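Local coordinates for protein retinol dehydratase (Spodoptera frugiperda, PDB 1FMJ) that binds retinol and adenosine-3'-5'-diphosphate and, as a sulfotransferase-family enzyme, probably dehydrates retinol by way of a sulfated intermediate, at residues Pro187-Ala198 / Asn209-Phe217. Residues are numbered along the deposited sequence; the frame is centred on the assembly and turned at random.
With A3P (adenosine-3'-5'-diphosphate), chain G; RTL (retinol), chain H.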
ATOM      1  N   PRO A 187       3.281 -12.642  -4.263  1.00 19.21           N
ATOM      2  CA  PRO A 187       3.385 -12.519  -2.803  1.00 18.69           C
ATOM      3  C   PRO A 187       4.812 -12.593  -2.254  1.00 19.44           C
ATOM      4  O   PRO A 187       5.144 -11.949  -1.253  1.00 18.85           O
ATOM      5  CB  PRO A 187       2.537 -13.685  -2.284  1.00 19.78           C
ATOM      6  CG  PRO A 187       1.675 -14.062  -3.426  1.00 19.28           C
ATOM      7  CD  PRO A 187       2.521 -13.851  -4.627  1.00 18.25           C
ATOM      8  N   ARG A 188       5.649 -13.394  -2.895  1.00 19.59           N
ATOM      9  CA  ARG A 188       7.019 -13.557  -2.431  1.00 19.92           C
ATOM     10  C   ARG A 188       7.855 -12.287  -2.568  1.00 19.50           C
ATOM     11  O   ARG A 188       8.628 -11.958  -1.668  1.00 20.39           O
ATOM     12  CB  ARG A 188       7.653 -14.749  -3.143  1.00 19.60           C
ATOM     13  CG  ARG A 188       6.989 -16.055  -2.718  1.00 20.18           C
ATOM     14  CD  ARG A 188       7.262 -17.187  -3.680  1.00 19.66           C
ATOM     15  NE  ARG A 188       6.746 -16.889  -5.004  1.00 20.70           N
ATOM     16  CZ  ARG A 188       6.705 -17.765  -5.999  1.00 20.85           C
ATOM     17  NH1 ARG A 188       7.153 -18.997  -5.813  1.00 19.11           N
ATOM     18  NH2 ARG A 188       6.214 -17.405  -7.176  1.00 21.95           N
ATOM     19  N   ASP A 189       7.683 -11.567  -3.674  1.00 19.83           N
ATOM     20  CA  ASP A 189       8.398 -10.310  -3.895  1.00 19.14           C
ATOM     21  C   ASP A 189       7.784  -9.202  -3.034  1.00 18.80           C
ATOM     22  O   ASP A 189       8.460  -8.251  -2.644  1.00 17.21           O
ATOM     23  CB  ASP A 189       8.328  -9.896  -5.368  1.00 18.52           C
ATOM     24  CG  ASP A 189       9.170 -10.776  -6.256  1.00 21.05           C
ATOM     25  OD1 ASP A 189      10.253 -11.200  -5.796  1.00 18.68           O
ATOM     26  OD2 ASP A 189       8.763 -11.024  -7.418  1.00 20.25           O
ATOM     27  N   VAL A 190       6.484  -9.316  -2.782  1.00 18.69           N
ATOM     28  CA  VAL A 190       5.771  -8.365  -1.943  1.00 17.43           C
ATOM     29  C   VAL A 190       6.346  -8.482  -0.530  1.00 18.44           C
ATOM     30  O   VAL A 190       6.551  -7.481   0.163  1.00 17.32           O
ATOM     31  CB  VAL A 190       4.242  -8.693  -1.895  1.00 17.74           C
ATOM     32  CG1 VAL A 190       3.564  -7.870  -0.825  1.00 16.85           C
ATOM     33  CG2 VAL A 190       3.594  -8.410  -3.249  1.00 15.50           C
ATOM     34  N   ALA A 191       6.600  -9.716  -0.107  1.00 18.47           N
ATOM     35  CA  ALA A 191       7.145  -9.971   1.223  1.00 18.48           C
ATOM     36  C   ALA A 191       8.530  -9.334   1.329  1.00 17.34           C
ATOM     37  O   ALA A 191       8.830  -8.654   2.307  1.00 17.13           O
ATOM     38  CB  ALA A 191       7.231 -11.472   1.480  1.00 18.15           C
ATOM     39  N   VAL A 192       9.366  -9.551   0.316  1.00 16.75           N
ATOM     40  CA  VAL A 192      10.709  -8.965   0.306  1.00 15.60           C
ATOM     41  C   VAL A 192      10.612  -7.436   0.306  1.00 14.93           C
ATOM     42  O   VAL A 192      11.299  -6.764   1.069  1.00 14.41           O
ATOM     43  CB  VAL A 192      11.526  -9.417  -0.930  1.00 13.88           C
ATOM     44  CG1 VAL A 192      12.849  -8.628  -1.019  1.00 15.74           C
ATOM     45  CG2 VAL A 192      11.839 -10.884  -0.822  1.00 16.47           C
ATOM     46  N   SER A 193       9.746  -6.881  -0.532  1.00 16.82           N
ATOM     47  CA  SER A 193       9.622  -5.429  -0.577  1.00 17.33           C
ATOM     48  C   SER A 193       9.029  -4.881   0.720  1.00 18.22           C
ATOM     49  O   SER A 193       9.390  -3.788   1.162  1.00 18.24           O
ATOM     50  CB  SER A 193       8.767  -4.978  -1.764  1.00 18.14           C
ATOM     51  OG  SER A 193       8.758  -3.557  -1.853  1.00 17.62           O
ATOM     52  N   SER A 194       8.114  -5.636   1.323  1.00 17.76           N
ATOM     53  CA  SER A 194       7.496  -5.209   2.568  1.00 17.10           C
ATOM     54  C   SER A 194       8.530  -5.275   3.690  1.00 17.17           C
ATOM     55  O   SER A 194       8.525  -4.455   4.599  1.00 16.65           O
ATOM     56  CB  SER A 194       6.290  -6.094   2.894  1.00 17.65           C
ATOM     57  OG  SER A 194       5.241  -5.878   1.962  1.00 17.89           O
ATOM     58  N   PHE A 195       9.423  -6.258   3.613  1.00 16.78           N
ATOM     59  CA  PHE A 195      10.470  -6.406   4.612  1.00 16.34           C
ATOM     60  C   PHE A 195      11.311  -5.128   4.623  1.00 16.50           C
ATOM     61  O   PHE A 195      11.483  -4.508   5.668  1.00 17.27           O
ATOM     62  CB  PHE A 195      11.349  -7.620   4.276  1.00 16.49           C
ATOM     63  CG  PHE A 195      12.654  -7.674   5.046  1.00 16.18           C
ATOM     64  CD1 PHE A 195      12.670  -7.912   6.417  1.00 14.65           C
ATOM     65  CD2 PHE A 195      13.867  -7.514   4.383  1.00 16.01           C
ATOM     66  CE1 PHE A 195      13.882  -7.994   7.117  1.00 17.63           C
ATOM     67  CE2 PHE A 195      15.082  -7.594   5.072  1.00 15.94           C
ATOM     68  CZ  PHE A 195      15.086  -7.836   6.441  1.00 14.84           C
ATOM     69  N   HIS A 196      11.813  -4.739   3.451  1.00 16.40           N
ATOM     70  CA  HIS A 196      12.644  -3.548   3.306  1.00 17.52           C
ATOM     71  C   HIS A 196      11.941  -2.268   3.675  1.00 17.80           C
ATOM     72  O   HIS A 196      12.554  -1.347   4.219  1.00 19.51           O
ATOM     73  CB  HIS A 196      13.158  -3.431   1.877  1.00 17.19           C
ATOM     74  CG  HIS A 196      14.325  -4.316   1.592  1.00 17.60           C
ATOM     75  ND1 HIS A 196      15.588  -4.054   2.076  1.00 17.66           N
ATOM     76  CD2 HIS A 196      14.420  -5.468   0.889  1.00 16.88           C
ATOM     77  CE1 HIS A 196      16.412  -5.008   1.681  1.00 19.33           C
ATOM     78  NE2 HIS A 196      15.727  -5.879   0.960  1.00 18.69           N
ATOM     79  N   HIS A 197      10.656  -2.200   3.346  1.00 17.46           N
ATOM     80  CA  HIS A 197       9.852  -1.037   3.660  1.00 17.45           C
ATOM     81  C   HIS A 197       9.685  -0.910   5.174  1.00 17.55           C
ATOM     82  O   HIS A 197       9.634   0.206   5.705  1.00 17.20           O
ATOM     83  CB  HIS A 197       8.494  -1.160   2.976  1.00 17.83           C
ATOM     84  CG  HIS A 197       7.537  -0.062   3.318  1.00 16.77           C
ATOM     85  ND1 HIS A 197       6.621  -0.166   4.344  1.00 16.91           N
ATOM     86  CD2 HIS A 197       7.347   1.159   2.767  1.00 16.10           C
ATOM     87  CE1 HIS A 197       5.910   0.946   4.410  1.00 17.03           C
ATOM     88  NE2 HIS A 197       6.331   1.766   3.464  1.00 18.16           N
ATOM     89  N   ALA A 198       9.603  -2.047   5.866  1.00 18.37           N
ATOM     90  CA  ALA A 198       9.456  -2.026   7.319  1.00 18.99           C
ATOM     91  C   ALA A 198      10.773  -1.526   7.909  1.00 19.51           C
ATOM     92  O   ALA A 198      10.789  -0.819   8.916  1.00 20.21           O
ATOM     93  CB  ALA A 198       9.122  -3.410   7.847  1.00 19.89           C
ATOM     94  N   ASN A 209      15.219 -10.827  11.033  1.00 29.00           N
ATOM     95  CA  ASN A 209      15.614 -11.011   9.637  1.00 28.14           C
ATOM     96  C   ASN A 209      14.410 -11.246   8.722  1.00 27.43           C
ATOM     97  O   ASN A 209      13.258 -11.239   9.164  1.00 25.67           O
ATOM     98  CB  ASN A 209      16.589 -12.187   9.496  1.00 29.02           C
ATOM     99  CG  ASN A 209      16.019 -13.486  10.030  1.00 29.53           C
ATOM    100  OD1 ASN A 209      14.832 -13.771   9.870  1.00 30.30           O
ATOM    101  ND2 ASN A 209      16.870 -14.292  10.660  1.00 32.16           N
ATOM    102  N   PHE A 210      14.682 -11.477   7.445  1.00 26.09           N
ATOM    103  CA  PHE A 210      13.602 -11.685   6.495  1.00 26.19           C
ATOM    104  C   PHE A 210      12.774 -12.938   6.744  1.00 25.57           C
ATOM    105  O   PHE A 210      11.562 -12.923   6.557  1.00 25.90           O
ATOM    106  CB  PHE A 210      14.123 -11.718   5.060  1.00 24.07           C
ATOM    107  CG  PHE A 210      13.037 -11.918   4.051  1.00 23.90           C
ATOM    108  CD1 PHE A 210      12.039 -10.959   3.892  1.00 23.36           C
ATOM    109  CD2 PHE A 210      12.960 -13.092   3.317  1.00 23.38           C
ATOM    110  CE1 PHE A 210      10.977 -11.173   3.020  1.00 22.56           C
ATOM    111  CE2 PHE A 210      11.903 -13.312   2.445  1.00 21.81           C
ATOM    112  CZ  PHE A 210      10.911 -12.355   2.298  1.00 23.27           C
ATOM    113  N   LYS A 211      13.414 -14.028   7.155  1.00 26.11           N
ATOM    114  CA  LYS A 211      12.664 -15.249   7.398  1.00 24.78           C
ATOM    115  C   LYS A 211      11.643 -15.047   8.507  1.00 24.67           C
ATOM    116  O   LYS A 211      10.546 -15.595   8.433  1.00 24.05           O
ATOM    117  CB  LYS A 211      13.590 -16.408   7.748  1.00 25.79           C
ATOM    118  CG  LYS A 211      12.845 -17.720   7.904  1.00 26.44           C
ATOM    119  CD  LYS A 211      13.788 -18.881   8.158  1.00 28.89           C
ATOM    120  CE  LYS A 211      13.028 -20.194   8.240  1.00 28.85           C
ATOM    121  NZ  LYS A 211      13.913 -21.304   8.700  1.00 30.50           N
ATOM    122  N   ASP A 212      11.994 -14.271   9.536  1.00 24.13           N
ATOM    123  CA  ASP A 212      11.047 -14.008  10.618  1.00 24.88           C
ATOM    124  C   ASP A 212       9.923 -13.153  10.042  1.00 24.27           C
ATOM    125  O   ASP A 212       8.766 -13.265  10.440  1.00 23.17           O
ATOM    126  CB  ASP A 212      11.686 -13.226  11.766  1.00 27.70           C
ATOM    127  CG  ASP A 212      12.794 -13.979  12.450  1.00 29.17           C
ATOM    128  OD1 ASP A 212      12.686 -15.214  12.574  1.00 30.44           O
ATOM    129  OD2 ASP A 212      13.767 -13.321  12.879  1.00 31.95           O
ATOM    130  N   PHE A 213      10.280 -12.282   9.109  1.00 23.45           N
ATOM    131  CA  PHE A 213       9.289 -11.418   8.490  1.00 22.83           C
ATOM    132  C   PHE A 213       8.363 -12.283   7.636  1.00 23.31           C
ATOM    133  O   PHE A 213       7.148 -12.082   7.625  1.00 23.40           O
ATOM    134  CB  PHE A 213       9.964 -10.351   7.626  1.00 20.94           C
ATOM    135  CG  PHE A 213       9.004  -9.340   7.064  1.00 21.70           C
ATOM    136  CD1 PHE A 213       8.551  -8.279   7.847  1.00 21.61           C
ATOM    137  CD2 PHE A 213       8.500  -9.479   5.776  1.00 20.60           C
ATOM    138  CE1 PHE A 213       7.608  -7.374   7.352  1.00 20.03           C
ATOM    139  CE2 PHE A 213       7.553  -8.576   5.273  1.00 21.68           C
ATOM    140  CZ  PHE A 213       7.110  -7.525   6.065  1.00 19.30           C
ATOM    141  N   TRP A 214       8.947 -13.253   6.931  1.00 23.46           N
ATOM    142  CA  TRP A 214       8.182 -14.159   6.075  1.00 23.04           C
ATOM    143  C   TRP A 214       7.209 -15.033   6.857  1.00 23.55           C
ATOM    144  O   TRP A 214       6.095 -15.288   6.400  1.00 23.99           O
ATOM    145  CB  TRP A 214       9.121 -15.047   5.263  1.00 22.32           C
ATOM    146  CG  TRP A 214       8.434 -16.244   4.653  1.00 21.98           C
ATOM    147  CD1 TRP A 214       8.562 -17.548   5.041  1.00 22.81           C
ATOM    148  CD2 TRP A 214       7.519 -16.242   3.552  1.00 21.20           C
ATOM    149  NE1 TRP A 214       7.786 -18.358   4.247  1.00 22.29           N
ATOM    150  CE2 TRP A 214       7.136 -17.582   3.324  1.00 21.31           C
ATOM    151  CE3 TRP A 214       6.985 -15.234   2.733  1.00 20.06           C
ATOM    152  CZ2 TRP A 214       6.244 -17.946   2.309  1.00 21.06           C
ATOM    153  CZ3 TRP A 214       6.098 -15.593   1.726  1.00 21.64           C
ATOM    154  CH2 TRP A 214       5.735 -16.940   1.523  1.00 21.69           C
ATOM    155  N   GLU A 215       7.634 -15.510   8.021  1.00 24.37           N
ATOM    156  CA  GLU A 215       6.767 -16.337   8.855  1.00 25.45           C
ATOM    157  C   GLU A 215       5.508 -15.546   9.192  1.00 24.71           C
ATOM    158  O   GLU A 215       4.388 -16.041   9.085  1.00 24.30           O
ATOM    159  CB  GLU A 215       7.465 -16.714  10.162  1.00 26.28           C
ATOM    160  CG  GLU A 215       8.655 -17.655  10.023  1.00 29.55           C
ATOM    161  CD  GLU A 215       8.278 -18.994   9.411  1.00 31.72           C
ATOM    162  OE1 GLU A 215       7.120 -19.433   9.612  1.00 30.96           O
ATOM    163  OE2 GLU A 215       9.146 -19.608   8.742  1.00 32.08           O
ATOM    164  N   MET A 216       5.721 -14.305   9.609  1.00 24.44           N
ATOM    165  CA  MET A 216       4.650 -13.402   9.996  1.00 22.21           C
ATOM    166  C   MET A 216       3.755 -13.079   8.813  1.00 21.27           C
ATOM    167  O   MET A 216       2.531 -13.229   8.885  1.00 19.84           O
ATOM    168  CB  MET A 216       5.267 -12.123  10.577  1.00 24.19           C
ATOM    169  CG  MET A 216       4.301 -10.981  10.869  1.00 27.00           C
ATOM    170  SD  MET A 216       5.103  -9.660  11.853  1.00 33.34           S
ATOM    171  CE  MET A 216       6.673  -9.434  10.951  1.00 32.06           C
ATOM    172  N   PHE A 217       4.375 -12.660   7.714  1.00 19.26           N
ATOM    173  CA  PHE A 217       3.638 -12.296   6.513  1.00 19.30           C
ATOM    174  C   PHE A 217       2.772 -13.391   5.893  1.00 18.79           C
ATOM    175  O   PHE A 217       1.635 -13.121   5.514  1.00 18.49           O
ATOM    176  CB  PHE A 217       4.593 -11.775   5.446  1.00 19.42           C
ATOM    177  CG  PHE A 217       3.916 -11.423   4.159  1.00 19.18           C
ATOM    178  CD1 PHE A 217       3.266 -10.202   4.009  1.00 19.98           C
ATOM    179  CD2 PHE A 217       3.931 -12.305   3.091  1.00 20.31           C
ATOM    180  CE1 PHE A 217       2.646  -9.865   2.809  1.00 19.10           C
ATOM    181  CE2 PHE A 217       3.310 -11.974   1.882  1.00 20.26           C
ATOM    182  CZ  PHE A 217       2.668 -10.753   1.747  1.00 18.17           C
TER
HETATM  183  P1  A3P G 400      10.710  -3.345  -4.809  1.00 19.06           P
HETATM  184  O1P A3P G 400      10.832  -3.240  -3.344  1.00 16.83           O
HETATM  185  O2P A3P G 400      11.775  -2.585  -5.497  1.00 17.81           O
HETATM  186  O3P A3P G 400      10.753  -4.754  -5.229  1.00 18.66           O
HETATM  187  P2  A3P G 400       4.173   0.351  -3.741  1.00 21.28           P
HETATM  188  O4P A3P G 400       4.209   1.615  -4.493  1.00 20.76           O
HETATM  189  O5P A3P G 400       2.835  -0.271  -3.828  1.00 21.66           O
HETATM  190  O6P A3P G 400       4.556   0.598  -2.321  1.00 21.62           O
HETATM  191  O5' A3P G 400       5.218  -0.650  -4.375  1.00 19.11           O
HETATM  192  C5' A3P G 400       6.604  -0.354  -4.421  1.00 18.13           C
HETATM  193  C4' A3P G 400       7.347  -1.343  -5.324  1.00 18.27           C
HETATM  194  O4' A3P G 400       7.259  -0.849  -6.691  1.00 18.03           O
HETATM  195  C3' A3P G 400       8.843  -1.412  -5.013  1.00 19.24           C
HETATM  196  O3' A3P G 400       9.300  -2.763  -5.254  1.00 17.53           O
HETATM  197  C2' A3P G 400       9.386  -0.334  -5.928  1.00 19.22           C
HETATM  198  O2' A3P G 400      10.796  -0.260  -6.116  1.00 20.35           O
HETATM  199  C1' A3P G 400       8.582  -0.616  -7.188  1.00 19.09           C
HETATM  200  N9  A3P G 400       8.582   0.513  -8.126  1.00 18.07           N
HETATM  201  C8  A3P G 400       8.342   1.858  -7.887  1.00 18.71           C
HETATM  202  N7  A3P G 400       8.413   2.625  -8.942  1.00 19.54           N
HETATM  203  C5  A3P G 400       8.722   1.740  -9.966  1.00 19.40           C
HETATM  204  C6  A3P G 400       8.944   1.903 -11.378  1.00 20.30           C
HETATM  205  N6  A3P G 400       8.876   3.085 -11.998  1.00 19.88           N
HETATM  206  N1  A3P G 400       9.241   0.770 -12.134  1.00 19.18           N
HETATM  207  C2  A3P G 400       9.319  -0.463 -11.536  1.00 20.75           C
HETATM  208  N3  A3P G 400       9.131  -0.743 -10.209  1.00 17.53           N
HETATM  209  C4  A3P G 400       8.834   0.411  -9.478  1.00 18.88           C
HETATM  210  C1  RTL H 401       6.607   6.604  11.607  1.00 47.83           C
HETATM  211  C2  RTL H 401       6.436   6.430  13.150  1.00 47.44           C
HETATM  212  C3  RTL H 401       5.342   7.317  13.733  1.00 47.74           C
HETATM  213  C4  RTL H 401       4.415   8.378  13.146  1.00 47.50           C
HETATM  214  C5  RTL H 401       4.734   8.420  11.650  1.00 47.50           C
HETATM  215  C6  RTL H 401       5.671   7.670  10.921  1.00 47.80           C
HETATM  216  C7  RTL H 401       5.858   7.816   9.453  1.00 48.42           C
HETATM  217  C8  RTL H 401       5.076   7.204   8.516  1.00 49.41           C
HETATM  218  C9  RTL H 401       5.253   7.340   7.064  1.00 49.90           C
HETATM  219  C10 RTL H 401       4.375   6.654   6.245  1.00 49.81           C
HETATM  220  C11 RTL H 401       4.296   6.589   4.770  1.00 48.76           C
HETATM  221  C12 RTL H 401       4.174   5.292   4.326  1.00 47.39           C
HETATM  222  C13 RTL H 401       4.059   4.630   3.010  1.00 46.03           C
HETATM  223  C14 RTL H 401       3.944   3.328   2.611  1.00 44.29           C
HETATM  224  C15 RTL H 401       2.601   2.770   2.386  1.00 42.65           C
HETATM  225  O1  RTL H 401       2.169   2.968   1.107  1.00 40.72           O
HETATM  226  C16 RTL H 401       6.351   5.155  11.148  1.00 47.39           C
HETATM  227  C17 RTL H 401       8.110   6.895  11.470  1.00 47.78           C
HETATM  228  C18 RTL H 401       3.860   9.488  10.975  1.00 47.47           C
HETATM  229  C19 RTL H 401       6.388   8.223   6.510  1.00 50.05           C
HETATM  230  C20 RTL H 401       4.094   5.747   1.955  1.00 45.97           C
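F195, F210 and F213 form an aromatic cluster where helix 187-198 meets the helix 210-217 that follows it in this sulfotransferase domain. The axes of these two short helical segments approach to 9.9 Å, with 119° between their N-to-C directions. F213 is a knob in a hole made by A191, S194, F195 and A198: CA of F195 stands over the centre of one ring face, 3.7 Å from the F213 centroid, while F213 CE2 comes 3.2 Å from A191 O and F213 CZ meets S194 CB. The F195 ring turns its edge to F213, planes inclined at 61°, and presents a face to F210, whose CB lies almost exactly on the normal of the F195 ring, 4.0 Å from its centroid. F210 points its edge at F195, and with CG anti to the backbone N (chi1 -179°) the ring reaches the side of helix 187-198, its edge at A191 O and F210 CZ 3.6 Å from V192 CG2. Replacing F213 with an alanine would probably open a gap in the hole, leaving F195 CA and S194 CB without the ring that packs on them. Toward the start of helix 187-198, A191 CB packs off-centre over a face of F217 and meets the edge of the W214 indole at CE3; the indole NE1 is hydrogen-bonded to Q330 on helix 325-338. On another side of helix 187-198, S193 OG donates a hydrogen bond to A3P O1P and H197 NE2 approaches retinol C14. N209 and D212 form a capping box, D212 N donating to N209 OD1 at 2.9 Å. S194 turns OG back to its own helix, donating to V190 O at 2.7 Å from above the carbonyl plane, with S194 N reaching the same oxygen from the opposite face.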